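Local atomic coordinates of cAMP factor (Mobiluncus curtisii, PDB entry 6JLC), a protein that probably acts as a pore-forming toxin in the CAMP haemolytic reaction, the deposited chain being the C-terminal part of the full-length factor. Residues Thr75-Glu80 and Ser129-Thr134; Val79-Thr84 and Arg109-Val114; Gln12-Asp17 and Leu70-Thr75. One frame throughout, in Å; residues are numbered along the deposited sequence.

Contact 1: residues Thr75-Glu80 and Ser129-Thr134; sequences THLIVE and SDLRAT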
ATOM      1  N   THR A  75      -2.585 -19.852  -0.759  1.00 23.17           N
ATOM      2  CA  THR A  75      -1.284 -19.257  -0.458  1.00 22.52           C
ATOM      3  C   THR A  75      -0.785 -18.432  -1.636  1.00 24.99           C
ATOM      4  O   THR A  75      -0.391 -17.272  -1.474  1.00 24.35           O
ATOM      5  CB  THR A  75      -0.275 -20.356  -0.103  1.00 25.91           C
ATOM      6  OG1 THR A  75      -0.678 -21.002   1.115  1.00 25.55           O
ATOM      7  CG2 THR A  75       1.118 -19.783   0.071  1.00 27.17           C
ATOM      8  N   HIS A  76      -0.793 -19.022  -2.836  1.00 24.00           N
ATOM      9  CA  HIS A  76      -0.349 -18.288  -4.017  1.00 26.56           C
ATOM     10  C   HIS A  76      -1.184 -17.036  -4.247  1.00 22.33           C
ATOM     11  O   HIS A  76      -0.651 -16.008  -4.677  1.00 23.15           O
ATOM     12  CB  HIS A  76      -0.381 -19.186  -5.251  1.00 26.08           C
ATOM     13  CG  HIS A  76       0.546 -20.353  -5.142  1.00 32.79           C
ATOM     14  ND1 HIS A  76       0.214 -21.621  -5.579  1.00 36.94           N
ATOM     15  CD2 HIS A  76       1.778 -20.459  -4.591  1.00 32.30           C
ATOM     16  CE1 HIS A  76       1.217 -22.443  -5.333  1.00 38.82           C
ATOM     17  NE2 HIS A  76       2.177 -21.765  -4.726  1.00 37.20           N
ATOM     18  N   LEU A  77      -2.490 -17.093  -3.965  1.00 23.34           N
ATOM     19  CA  LEU A  77      -3.324 -15.916  -4.211  1.00 19.61           C
ATOM     20  C   LEU A  77      -3.021 -14.790  -3.217  1.00 24.51           C
ATOM     21  O   LEU A  77      -2.954 -13.615  -3.602  1.00 23.73           O
ATOM     22  CB  LEU A  77      -4.806 -16.298  -4.179  1.00 22.35           C
ATOM     23  CG  LEU A  77      -5.825 -15.176  -4.460  1.00 24.24           C
ATOM     24  CD1 LEU A  77      -5.534 -14.425  -5.763  1.00 22.70           C
ATOM     25  CD2 LEU A  77      -7.232 -15.784  -4.528  1.00 25.68           C
ATOM     26  N   ILE A  78      -2.825 -15.122  -1.937  1.00 22.34           N
ATOM     27  CA  ILE A  78      -2.437 -14.081  -0.987  1.00 22.64           C
ATOM     28  C   ILE A  78      -1.121 -13.441  -1.407  1.00 24.93           C
ATOM     29  O   ILE A  78      -0.979 -12.211  -1.378  1.00 24.27           O
ATOM     30  CB  ILE A  78      -2.381 -14.647   0.444  1.00 19.86           C
ATOM     31  CG1 ILE A  78      -3.811 -14.971   0.894  1.00 24.68           C
ATOM     32  CG2 ILE A  78      -1.764 -13.626   1.395  1.00 25.26           C
ATOM     33  CD1 ILE A  78      -3.956 -15.372   2.333  1.00 33.75           C
ATOM     34  N   VAL A  79      -0.150 -14.252  -1.844  1.00 22.97           N
ATOM     35  CA  VAL A  79       1.124 -13.695  -2.294  1.00 21.42           C
ATOM     36  C   VAL A  79       0.902 -12.770  -3.480  1.00 26.73           C
ATOM     37  O   VAL A  79       1.481 -11.680  -3.560  1.00 23.74           O
ATOM     38  CB  VAL A  79       2.112 -14.830  -2.625  1.00 23.27           C
ATOM     39  CG1 VAL A  79       3.312 -14.307  -3.410  1.00 29.52           C
ATOM     40  CG2 VAL A  79       2.536 -15.533  -1.334  1.00 22.98           C
ATOM     41  N   GLU A  80       0.032 -13.182  -4.405  1.00 24.50           N
ATOM     42  CA  GLU A  80      -0.237 -12.384  -5.595  1.00 23.39           C
ATOM     43  C   GLU A  80      -0.918 -11.073  -5.242  1.00 23.13           C
ATOM     44  O   GLU A  80      -0.651 -10.044  -5.876  1.00 26.28           O
ATOM     45  CB  GLU A  80      -1.116 -13.170  -6.568  1.00 21.86           C
ATOM     46  CG  GLU A  80      -1.101 -12.586  -7.983  1.00 27.86           C
ATOM     47  CD  GLU A  80       0.246 -12.802  -8.654  1.00 33.39           C
ATOM     48  OE1 GLU A  80       0.904 -13.810  -8.321  1.00 31.35           O
ATOM     49  OE2 GLU A  80       0.638 -11.983  -9.514  1.00 31.23           O
ATOM     50  N   SER A 129      -4.811 -15.086 -12.123  1.00 26.18           N
ATOM     51  CA  SER A 129      -4.743 -14.631 -13.507  1.00 24.76           C
ATOM     52  C   SER A 129      -5.414 -13.271 -13.676  1.00 29.39           C
ATOM     53  O   SER A 129      -4.943 -12.428 -14.455  1.00 30.47           O
ATOM     54  CB  SER A 129      -5.394 -15.664 -14.429  1.00 31.07           C
ATOM     55  OG  SER A 129      -4.645 -16.864 -14.419  1.00 32.97           O
ATOM     56  N   ASP A 130      -6.512 -13.037 -12.954  1.00 26.94           N
ATOM     57  CA  ASP A 130      -7.234 -11.777 -13.116  1.00 28.99           C
ATOM     58  C   ASP A 130      -6.454 -10.609 -12.524  1.00 27.33           C
ATOM     59  O   ASP A 130      -6.474  -9.505 -13.077  1.00 25.79           O
ATOM     60  CB  ASP A 130      -8.606 -11.870 -12.469  1.00 26.28           C
ATOM     61  CG  ASP A 130      -9.393 -10.580 -12.597  1.00 34.37           C
ATOM     62  OD1 ASP A 130      -9.799 -10.240 -13.731  1.00 35.97           O
ATOM     63  OD2 ASP A 130      -9.614  -9.910 -11.565  1.00 33.71           O
ATOM     64  N   LEU A 131      -5.794 -10.819 -11.382  1.00 24.18           N
ATOM     65  CA  LEU A 131      -4.932  -9.769 -10.850  1.00 22.96           C
ATOM     66  C   LEU A 131      -3.845  -9.394 -11.854  1.00 25.64           C
ATOM     67  O   LEU A 131      -3.584  -8.207 -12.082  1.00 27.54           O
ATOM     68  CB  LEU A 131      -4.309 -10.220  -9.533  1.00 23.19           C
ATOM     69  CG  LEU A 131      -5.236 -10.329  -8.325  1.00 21.72           C
ATOM     70  CD1 LEU A 131      -4.569 -11.168  -7.214  1.00 21.69           C
ATOM     71  CD2 LEU A 131      -5.600  -8.932  -7.805  1.00 22.64           C
ATOM     72  N   ARG A 132      -3.204 -10.389 -12.473  1.00 29.39           N
ATOM     73  CA  ARG A 132      -2.123 -10.097 -13.410  1.00 32.28           C
ATOM     74  C   ARG A 132      -2.651  -9.411 -14.658  1.00 29.96           C
ATOM     75  O   ARG A 132      -2.057  -8.437 -15.140  1.00 32.37           O
ATOM     76  CB  ARG A 132      -1.380 -11.379 -13.784  1.00 29.09           C
ATOM     77  CG  ARG A 132      -0.597 -11.960 -12.608  1.00 29.49           C
ATOM     78  CD  ARG A 132      -0.141 -13.374 -12.874  1.00 32.84           C
ATOM     79  NE  ARG A 132       0.597 -13.906 -11.739  1.00 31.60           N
ATOM     80  CZ  ARG A 132       1.082 -15.139 -11.676  1.00 37.72           C
ATOM     81  NH1 ARG A 132       0.899 -15.974 -12.690  1.00 39.00           N
ATOM     82  NH2 ARG A 132       1.735 -15.540 -10.591  1.00 33.11           N
ATOM     83  N   ALA A 133      -3.755  -9.918 -15.202  1.00 27.49           N
ATOM     84  CA  ALA A 133      -4.332  -9.317 -16.399  1.00 30.85           C
ATOM     85  C   ALA A 133      -4.776  -7.888 -16.126  1.00 32.45           C
ATOM     86  O   ALA A 133      -4.612  -7.000 -16.979  1.00 29.58           O
ATOM     87  CB  ALA A 133      -5.506 -10.159 -16.890  1.00 31.65           C
ATOM     88  N   THR A 134      -5.338  -7.647 -14.941  1.00 28.47           N
ATOM     89  CA  THR A 134      -5.828  -6.313 -14.621  1.00 25.54           C
ATOM     90  C   THR A 134      -4.670  -5.344 -14.446  1.00 27.46           C
ATOM     91  O   THR A 134      -4.715  -4.220 -14.960  1.00 28.35           O
ATOM     92  CB  THR A 134      -6.706  -6.351 -13.368  1.00 28.40           C
ATOM     93  OG1 THR A 134      -7.822  -7.224 -13.610  1.00 27.73           O
ATOM     94  CG2 THR A 134      -7.245  -4.964 -13.053  1.00 27.31           C
TER
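Glu80 of helix 68-91 faces Leu131 and Arg132 of helix 121-139 and meets each with a different part of its side chain. Its CB lies 4.0 Å from Leu131 CD1, and CG comes slightly nearer the same methyl, the two side chains sliding past each other in opposite directions. The chain then bends (chi2 70°), which lifts the carboxylate off the leucine to the guanidinium of Arg132. There Glu80 OE2 accepts a nearly straight bond from Arg132 NE (2.9 Å), and Glu80 OE1 takes a more bent one from Arg132 NH2 at 3.0 Å. The grip is side-on, one nitrogen to each oxygen, but it is not coplanar: the carboxylate and guanidinium planes are 75° apart, and both oxygens are met from above the carboxylate plane. Next to the salt bridge, Leu77 CD1 packs on Leu131 CD1 at 3.7 Å, the two leucines crossing at about a right angle. The two segments run nearly parallel, with a crossing angle of 22°. A buried carboxylate is thus matched by the exposed arginine beside the Leu77-Leu131 contact, a pairing that would probably keep Glu80 ionised despite its apolar surroundings.

Contact 2: residues Val79-Thr84 and Arg109-Val114; sequences VEIGLT and RAIMRV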
ATOM      1  N   VAL A  79      -0.150 -14.252  -1.844  1.00 22.97           N
ATOM      2  CA  VAL A  79       1.124 -13.695  -2.294  1.00 21.42           C
ATOM      3  C   VAL A  79       0.902 -12.770  -3.480  1.00 26.73           C
ATOM      4  O   VAL A  79       1.481 -11.680  -3.560  1.00 23.74           O
ATOM      5  CB  VAL A  79       2.112 -14.830  -2.625  1.00 23.27           C
ATOM      6  CG1 VAL A  79       3.312 -14.307  -3.410  1.00 29.52           C
ATOM      7  CG2 VAL A  79       2.536 -15.533  -1.334  1.00 22.98           C
ATOM      8  N   GLU A  80       0.032 -13.182  -4.405  1.00 24.50           N
ATOM      9  CA  GLU A  80      -0.237 -12.384  -5.595  1.00 23.39           C
ATOM     10  C   GLU A  80      -0.918 -11.073  -5.242  1.00 23.13           C
ATOM     11  O   GLU A  80      -0.651 -10.044  -5.876  1.00 26.28           O
ATOM     12  CB  GLU A  80      -1.116 -13.170  -6.568  1.00 21.86           C
ATOM     13  CG  GLU A  80      -1.101 -12.586  -7.983  1.00 27.86           C
ATOM     14  CD  GLU A  80       0.246 -12.802  -8.654  1.00 33.39           C
ATOM     15  OE1 GLU A  80       0.904 -13.810  -8.321  1.00 31.35           O
ATOM     16  OE2 GLU A  80       0.638 -11.983  -9.514  1.00 31.23           O
ATOM     17  N   ILE A  81      -1.842 -11.103  -4.280  1.00 24.30           N
ATOM     18  CA  ILE A  81      -2.473  -9.865  -3.840  1.00 22.72           C
ATOM     19  C   ILE A  81      -1.413  -8.912  -3.307  1.00 24.82           C
ATOM     20  O   ILE A  81      -1.394  -7.718  -3.639  1.00 25.03           O
ATOM     21  CB  ILE A  81      -3.549 -10.156  -2.782  1.00 21.79           C
ATOM     22  CG1 ILE A  81      -4.733 -10.923  -3.405  1.00 21.25           C
ATOM     23  CG2 ILE A  81      -4.038  -8.853  -2.160  1.00 24.31           C
ATOM     24  CD1 ILE A  81      -5.639 -11.520  -2.368  1.00 22.04           C
ATOM     25  N   GLY A  82      -0.502  -9.425  -2.478  1.00 24.45           N
ATOM     26  CA  GLY A  82       0.599  -8.596  -2.000  1.00 27.05           C
ATOM     27  C   GLY A  82       1.427  -8.008  -3.133  1.00 32.72           C
ATOM     28  O   GLY A  82       1.706  -6.806  -3.157  1.00 28.79           O
ATOM     29  N   LEU A  83       1.828  -8.857  -4.087  1.00 27.63           N
ATOM     30  CA  LEU A  83       2.638  -8.369  -5.202  1.00 29.89           C
ATOM     31  C   LEU A  83       1.900  -7.303  -5.994  1.00 30.11           C
ATOM     32  O   LEU A  83       2.505  -6.316  -6.437  1.00 26.81           O
ATOM     33  CB  LEU A  83       3.024  -9.517  -6.134  1.00 29.57           C
ATOM     34  CG  LEU A  83       3.901 -10.632  -5.591  1.00 41.18           C
ATOM     35  CD1 LEU A  83       3.979 -11.774  -6.614  1.00 38.15           C
ATOM     36  CD2 LEU A  83       5.291 -10.078  -5.256  1.00 45.58           C
ATOM     37  N   THR A  84       0.597  -7.503  -6.210  1.00 26.51           N
ATOM     38  CA  THR A  84      -0.164  -6.599  -7.066  1.00 26.39           C
ATOM     39  C   THR A  84      -0.288  -5.219  -6.427  1.00 24.54           C
ATOM     40  O   THR A  84      -0.110  -4.188  -7.094  1.00 28.39           O
ATOM     41  CB  THR A  84      -1.552  -7.199  -7.349  1.00 25.59           C
ATOM     42  OG1 THR A  84      -1.399  -8.494  -7.959  1.00 27.48           O
ATOM     43  CG2 THR A  84      -2.331  -6.299  -8.299  1.00 26.97           C
ATOM     44  N   ARG A 109     -12.222  -8.540  -5.307  1.00 25.33           N
ATOM     45  CA  ARG A 109     -12.770  -9.834  -5.707  1.00 24.44           C
ATOM     46  C   ARG A 109     -11.851 -10.969  -5.288  1.00 27.12           C
ATOM     47  O   ARG A 109     -12.321 -12.017  -4.840  1.00 25.29           O
ATOM     48  CB  ARG A 109     -12.994  -9.882  -7.222  1.00 25.17           C
ATOM     49  CG  ARG A 109     -14.148  -9.020  -7.718  1.00 25.81           C
ATOM     50  CD  ARG A 109     -14.431  -9.310  -9.202  1.00 32.76           C
ATOM     51  NE  ARG A 109     -14.804 -10.706  -9.430  1.00 35.54           N
ATOM     52  CZ  ARG A 109     -14.225 -11.514 -10.319  1.00 37.46           C
ATOM     53  NH1 ARG A 109     -13.227 -11.079 -11.081  1.00 40.55           N
ATOM     54  NH2 ARG A 109     -14.651 -12.764 -10.445  1.00 38.15           N
ATOM     55  N   ALA A 110     -10.532 -10.775  -5.439  1.00 22.74           N
ATOM     56  CA  ALA A 110      -9.565 -11.799  -5.037  1.00 21.51           C
ATOM     57  C   ALA A 110      -9.625 -12.054  -3.535  1.00 24.30           C
ATOM     58  O   ALA A 110      -9.544 -13.207  -3.087  1.00 22.93           O
ATOM     59  CB  ALA A 110      -8.147 -11.389  -5.444  1.00 21.46           C
ATOM     60  N   ILE A 111      -9.767 -10.989  -2.736  1.00 21.47           N
ATOM     61  CA  ILE A 111      -9.868 -11.166  -1.283  1.00 22.89           C
ATOM     62  C   ILE A 111     -11.153 -11.900  -0.925  1.00 24.80           C
ATOM     63  O   ILE A 111     -11.170 -12.778  -0.048  1.00 23.97           O
ATOM     64  CB  ILE A 111      -9.797  -9.809  -0.559  1.00 25.00           C
ATOM     65  CG1 ILE A 111      -8.400  -9.193  -0.701  1.00 23.98           C
ATOM     66  CG2 ILE A 111     -10.141  -9.984   0.929  1.00 25.37           C
ATOM     67  CD1 ILE A 111      -8.348  -7.725  -0.293  1.00 22.88           C
ATOM     68  N   MET A 112     -12.267 -11.508  -1.548  1.00 25.18           N
ATOM     69  CA  MET A 112     -13.523 -12.199  -1.269  1.00 25.29           C
ATOM     70  C   MET A 112     -13.411 -13.684  -1.606  1.00 27.52           C
ATOM     71  O   MET A 112     -13.887 -14.538  -0.847  1.00 27.19           O
ATOM     72  CB  MET A 112     -14.679 -11.553  -2.042  1.00 27.91           C
ATOM     73  CG  MET A 112     -14.926 -10.085  -1.701  1.00 29.99           C
ATOM     74  SD  MET A 112     -15.258  -9.840   0.063  1.00 39.12           S
ATOM     75  CE  MET A 112     -16.819 -10.705   0.239  1.00 44.67           C
ATOM     76  N   ARG A 113     -12.753 -14.011  -2.722  1.00 23.30           N
ATOM     77  CA  ARG A 113     -12.608 -15.416  -3.103  1.00 25.69           C
ATOM     78  C   ARG A 113     -11.689 -16.163  -2.143  1.00 26.96           C
ATOM     79  O   ARG A 113     -11.999 -17.279  -1.717  1.00 25.14           O
ATOM     80  CB  ARG A 113     -12.087 -15.531  -4.539  1.00 26.86           C
ATOM     81  CG  ARG A 113     -12.236 -16.929  -5.155  1.00 30.89           C
ATOM     82  CD  ARG A 113     -13.700 -17.347  -5.232  1.00 27.96           C
ATOM     83  NE  ARG A 113     -14.372 -16.662  -6.341  1.00 31.50           N
ATOM     84  CZ  ARG A 113     -15.680 -16.720  -6.602  1.00 38.59           C
ATOM     85  NH1 ARG A 113     -16.498 -17.437  -5.835  1.00 32.23           N
ATOM     86  NH2 ARG A 113     -16.175 -16.044  -7.643  1.00 38.73           N
ATOM     87  N   VAL A 114     -10.536 -15.577  -1.794  1.00 24.25           N
ATOM     88  CA  VAL A 114      -9.606 -16.335  -0.957  1.00 24.81           C
ATOM     89  C   VAL A 114     -10.190 -16.595   0.433  1.00 26.22           C
ATOM     90  O   VAL A 114      -9.809 -17.573   1.094  1.00 25.47           O
ATOM     91  CB  VAL A 114      -8.238 -15.623  -0.905  1.00 25.25           C
ATOM     92  CG1 VAL A 114      -8.244 -14.495   0.106  1.00 23.33           C
ATOM     93  CG2 VAL A 114      -7.112 -16.632  -0.609  1.00 26.29           C
TER
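Ile81 projects from helix 68-91 into the angle between Ala110 and Ile111 of helix 97-114, joining the two arms of a helical hairpin within this all-helical fold. The helices follow each other in the chain and run in opposite directions here, with Ile81 and Ala110 closest in register, their CA atoms 7.4 Å apart. Both residues point their CB atoms at the opposing helix; alanine ends at CB, and Ile81 CG1 and CD1 both lie 4.0 Å from that Ala110 methyl. Ile81 CG1 lies beside its own backbone N (chi1 -67°), and the extended second torsion carries CD1 on towards helix 97-114. Ile111 instead leaves its helix to one side and presents its CG1 to the Ile81 methyl. Ile81 CD1 meets Ile111 CG1 at 4.0 Å, and here the two isoleucines cross at about a right angle, so that the end of one side chain abuts the stem of the other. All three residues are buried and the interaction is purely apolar, resting on van der Waals packing of aliphatic groups. Val107, from the same arm as Ala110, also touches Ile81, while Leu131 of helix 121-139 packs on it from outside the hairpin and Leu44 of helix 41-59 touches both isoleucines. One turn further along helix 68-91, the buried hydroxyl of Thr84 is satisfied within its own helix: Glu80 O accepts from Thr84 N and Thr84 OG1 on opposite faces of the carbonyl plane, the hydroxyl bond measuring 2.7 Å.

Contact 3: residues Gln12-Asp17 and Leu70-Thr75; sequences QSAIDD and LIMART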
ATOM      1  N   GLN A  12       6.123 -24.653   5.934  1.00 23.82           N
ATOM      2  CA  GLN A  12       6.753 -23.502   6.575  1.00 26.52           C
ATOM      3  C   GLN A  12       7.107 -22.423   5.557  1.00 24.50           C
ATOM      4  O   GLN A  12       6.981 -21.230   5.852  1.00 25.53           O
ATOM      5  CB  GLN A  12       8.005 -23.915   7.350  1.00 25.47           C
ATOM      6  CG  GLN A  12       8.621 -22.749   8.107  1.00 25.98           C
ATOM      7  CD  GLN A  12       7.692 -22.205   9.175  1.00 31.04           C
ATOM      8  OE1 GLN A  12       7.150 -22.964   9.976  1.00 27.98           O
ATOM      9  NE2 GLN A  12       7.492 -20.893   9.184  1.00 29.34           N
ATOM     10  N   SER A  13       7.566 -22.818   4.357  1.00 26.42           N
ATOM     11  CA  SER A  13       7.864 -21.822   3.328  1.00 27.54           C
ATOM     12  C   SER A  13       6.619 -21.033   2.971  1.00 27.60           C
ATOM     13  O   SER A  13       6.677 -19.812   2.791  1.00 26.67           O
ATOM     14  CB  SER A  13       8.425 -22.478   2.059  1.00 28.49           C
ATOM     15  OG  SER A  13       9.544 -23.286   2.342  1.00 41.07           O
ATOM     16  N   ALA A  14       5.484 -21.728   2.848  1.00 28.43           N
ATOM     17  CA  ALA A  14       4.222 -21.061   2.555  1.00 26.91           C
ATOM     18  C   ALA A  14       3.876 -20.062   3.649  1.00 25.14           C
ATOM     19  O   ALA A  14       3.493 -18.921   3.366  1.00 26.61           O
ATOM     20  CB  ALA A  14       3.112 -22.103   2.391  1.00 22.92           C
ATOM     21  N   ILE A  15       4.007 -20.479   4.915  1.00 25.88           N
ATOM     22  CA  ILE A  15       3.783 -19.562   6.035  1.00 25.14           C
ATOM     23  C   ILE A  15       4.637 -18.314   5.878  1.00 26.99           C
ATOM     24  O   ILE A  15       4.152 -17.180   5.992  1.00 26.36           O
ATOM     25  CB  ILE A  15       4.079 -20.266   7.377  1.00 24.28           C
ATOM     26  CG1 ILE A  15       3.028 -21.341   7.646  1.00 22.98           C
ATOM     27  CG2 ILE A  15       4.125 -19.239   8.520  1.00 22.62           C
ATOM     28  CD1 ILE A  15       3.316 -22.187   8.869  1.00 29.19           C
ATOM     29  N   ASP A  16       5.941 -18.507   5.651  1.00 22.69           N
ATOM     30  CA  ASP A  16       6.840 -17.364   5.535  1.00 28.76           C
ATOM     31  C   ASP A  16       6.413 -16.444   4.396  1.00 28.59           C
ATOM     32  O   ASP A  16       6.467 -15.214   4.532  1.00 25.84           O
ATOM     33  CB  ASP A  16       8.283 -17.827   5.308  1.00 31.85           C
ATOM     34  CG  ASP A  16       8.847 -18.630   6.478  1.00 34.45           C
ATOM     35  OD1 ASP A  16       8.256 -18.607   7.580  1.00 32.09           O
ATOM     36  OD2 ASP A  16       9.887 -19.298   6.283  1.00 32.05           O
ATOM     37  N   ASP A  17       6.019 -17.027   3.253  1.00 27.95           N
ATOM     38  CA  ASP A  17       5.610 -16.215   2.105  1.00 30.21           C
ATOM     39  C   ASP A  17       4.345 -15.435   2.411  1.00 26.64           C
ATOM     40  O   ASP A  17       4.207 -14.271   2.005  1.00 26.17           O
ATOM     41  CB  ASP A  17       5.378 -17.090   0.869  1.00 26.06           C
ATOM     42  CG  ASP A  17       6.652 -17.749   0.370  1.00 36.31           C
ATOM     43  OD1 ASP A  17       7.751 -17.302   0.769  1.00 34.76           O
ATOM     44  OD2 ASP A  17       6.542 -18.715  -0.413  1.00 38.10           O
ATOM     45  N   LEU A  70      -5.672 -26.955  -2.540  1.00 35.10           N
ATOM     46  CA  LEU A  70      -6.466 -25.791  -2.167  1.00 32.37           C
ATOM     47  C   LEU A  70      -5.683 -24.857  -1.253  1.00 33.79           C
ATOM     48  O   LEU A  70      -5.692 -23.635  -1.444  1.00 27.75           O
ATOM     49  CB  LEU A  70      -7.756 -26.257  -1.494  1.00 32.31           C
ATOM     50  CG  LEU A  70      -8.947 -25.320  -1.420  1.00 35.53           C
ATOM     51  CD1 LEU A  70      -9.346 -24.816  -2.808  1.00 33.06           C
ATOM     52  CD2 LEU A  70     -10.097 -26.074  -0.772  1.00 40.84           C
ATOM     53  N   ILE A  71      -5.002 -25.410  -0.241  1.00 29.19           N
ATOM     54  CA  ILE A  71      -4.239 -24.563   0.675  1.00 24.87           C
ATOM     55  C   ILE A  71      -3.147 -23.812  -0.082  1.00 23.66           C
ATOM     56  O   ILE A  71      -2.875 -22.635   0.194  1.00 27.23           O
ATOM     57  CB  ILE A  71      -3.662 -25.404   1.836  1.00 31.29           C
ATOM     58  CG1 ILE A  71      -4.781 -25.907   2.764  1.00 39.17           C
ATOM     59  CG2 ILE A  71      -2.683 -24.595   2.666  1.00 32.59           C
ATOM     60  CD1 ILE A  71      -5.329 -24.848   3.749  1.00 38.82           C
ATOM     61  N   MET A  72      -2.508 -24.470  -1.051  1.00 26.17           N
ATOM     62  CA  MET A  72      -1.431 -23.816  -1.787  1.00 27.63           C
ATOM     63  C   MET A  72      -1.978 -22.806  -2.793  1.00 26.62           C
ATOM     64  O   MET A  72      -1.332 -21.787  -3.058  1.00 24.43           O
ATOM     65  CB  MET A  72      -0.553 -24.858  -2.491  1.00 28.16           C
ATOM     66  CG  MET A  72       0.370 -25.629  -1.566  1.00 34.62           C
ATOM     67  SD  MET A  72       1.295 -24.557  -0.433  1.00 35.66           S
ATOM     68  CE  MET A  72       2.194 -23.512  -1.576  1.00 32.23           C
ATOM     69  N   ALA A  73      -3.149 -23.076  -3.379  1.00 28.51           N
ATOM     70  CA  ALA A  73      -3.776 -22.075  -4.240  1.00 25.95           C
ATOM     71  C   ALA A  73      -4.142 -20.823  -3.441  1.00 24.22           C
ATOM     72  O   ALA A  73      -3.925 -19.697  -3.909  1.00 25.24           O
ATOM     73  CB  ALA A  73      -5.009 -22.670  -4.939  1.00 23.30           C
ATOM     74  N   ARG A  74      -4.680 -20.992  -2.223  1.00 26.43           N
ATOM     75  CA  ARG A  74      -4.946 -19.822  -1.382  1.00 25.25           C
ATOM     76  C   ARG A  74      -3.652 -19.091  -1.041  1.00 26.23           C
ATOM     77  O   ARG A  74      -3.609 -17.853  -1.025  1.00 24.66           O
ATOM     78  CB  ARG A  74      -5.682 -20.219  -0.095  1.00 23.91           C
ATOM     79  CG  ARG A  74      -7.133 -20.692  -0.289  1.00 26.55           C
ATOM     80  CD  ARG A  74      -7.928 -20.754   1.042  1.00 30.38           C
ATOM     81  NE  ARG A  74      -9.094 -21.671   1.008  1.00 31.68           N
ATOM     82  CZ  ARG A  74     -10.348 -21.310   0.756  1.00 35.50           C
ATOM     83  NH1 ARG A  74     -10.645 -20.052   0.476  1.00 38.42           N
ATOM     84  NH2 ARG A  74     -11.318 -22.214   0.765  1.00 47.14           N
ATOM     85  N   THR A  75      -2.585 -19.852  -0.759  1.00 23.17           N
ATOM     86  CA  THR A  75      -1.284 -19.257  -0.458  1.00 22.52           C
ATOM     87  C   THR A  75      -0.785 -18.432  -1.636  1.00 24.99           C
ATOM     88  O   THR A  75      -0.391 -17.272  -1.474  1.00 24.35           O
ATOM     89  CB  THR A  75      -0.275 -20.356  -0.103  1.00 25.91           C
ATOM     90  OG1 THR A  75      -0.678 -21.002   1.115  1.00 25.55           O
ATOM     91  CG2 THR A  75       1.118 -19.783   0.071  1.00 27.17           C
TER
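Ala14 of helix 8-31 and Thr75 of helix 68-91 bury most of the surface in this contact, and Met72 adds a smaller share from one turn earlier. Ala14 and Thr75 point their CB atoms at each other, and the small alanine lets the two backbones come together, with their CA atoms 6.5 Å apart. The methyl CB of Ala14 sits against Thr75 CG2 at 3.8 Å, with Thr75 OG1 only slightly farther from it at 4.1 Å. Both branches of the threonine therefore face the alanine, but they differ in character. With chi1 at -65°, Thr75 OG1 stands beside its own backbone N, from where it donates to Ile71 O (2.9 Å), so that the hydroxyl is satisfied within its own helix. The carbonyl of Ile71 also receives Thr75 N, the two donors coming from opposite faces of its plane. CG2, anti to the backbone N, makes the closer, apolar touch and also approaches Ala14 O. Met72 starts out to one side of the facing helix, yet its chain, bent at both chi2 and chi3, curls back so that Met72 SD reaches Ala14 CB at 4.2 Å. Away from the junction, within helix 8-31, Gln12 NE2 donates to Asp16 OD1, which lies in the amide plane of Gln12, while the amide nitrogen approaches from above the plane of the Asp16 carboxylate. Helix 41-59 closes the junction from a third direction, its Leu55 touching Ala14, Ile71 and Thr75. Further round helix 68-91, Leu70 and Ala73 pack on Leu124 of helix 121-139, and Arg74 NH1 donates a hydrogen bond to Val114 O at the end of helix 97-114, so this part of helix 68-91 is flanked by several helices of the bundle.

How the contacts relate
All three contacts use helix 68-91, which meets helix 121-139 in contact 1, helix 97-114 in contact 2 and helix 8-31 in contact 3. Contacts 1 and 2 lie side by side, their centres about 6 Å apart, and merge where Leu131 packs on Ile81 and Leu77 on Val114. Contact 2 is wholly buried and aliphatic, whereas contact 1 extends from that core to an exposed charge and is the one with a salt bridge. Contact 3 lies farthest out, its centre about 21 Å from the centre of the chain, and joins small side chains with a partly exposed methionine. A hydrogen bond of Arg74 joins it to contact 2, and Asp17 packs on Val79, which contacts 1 and 2 share.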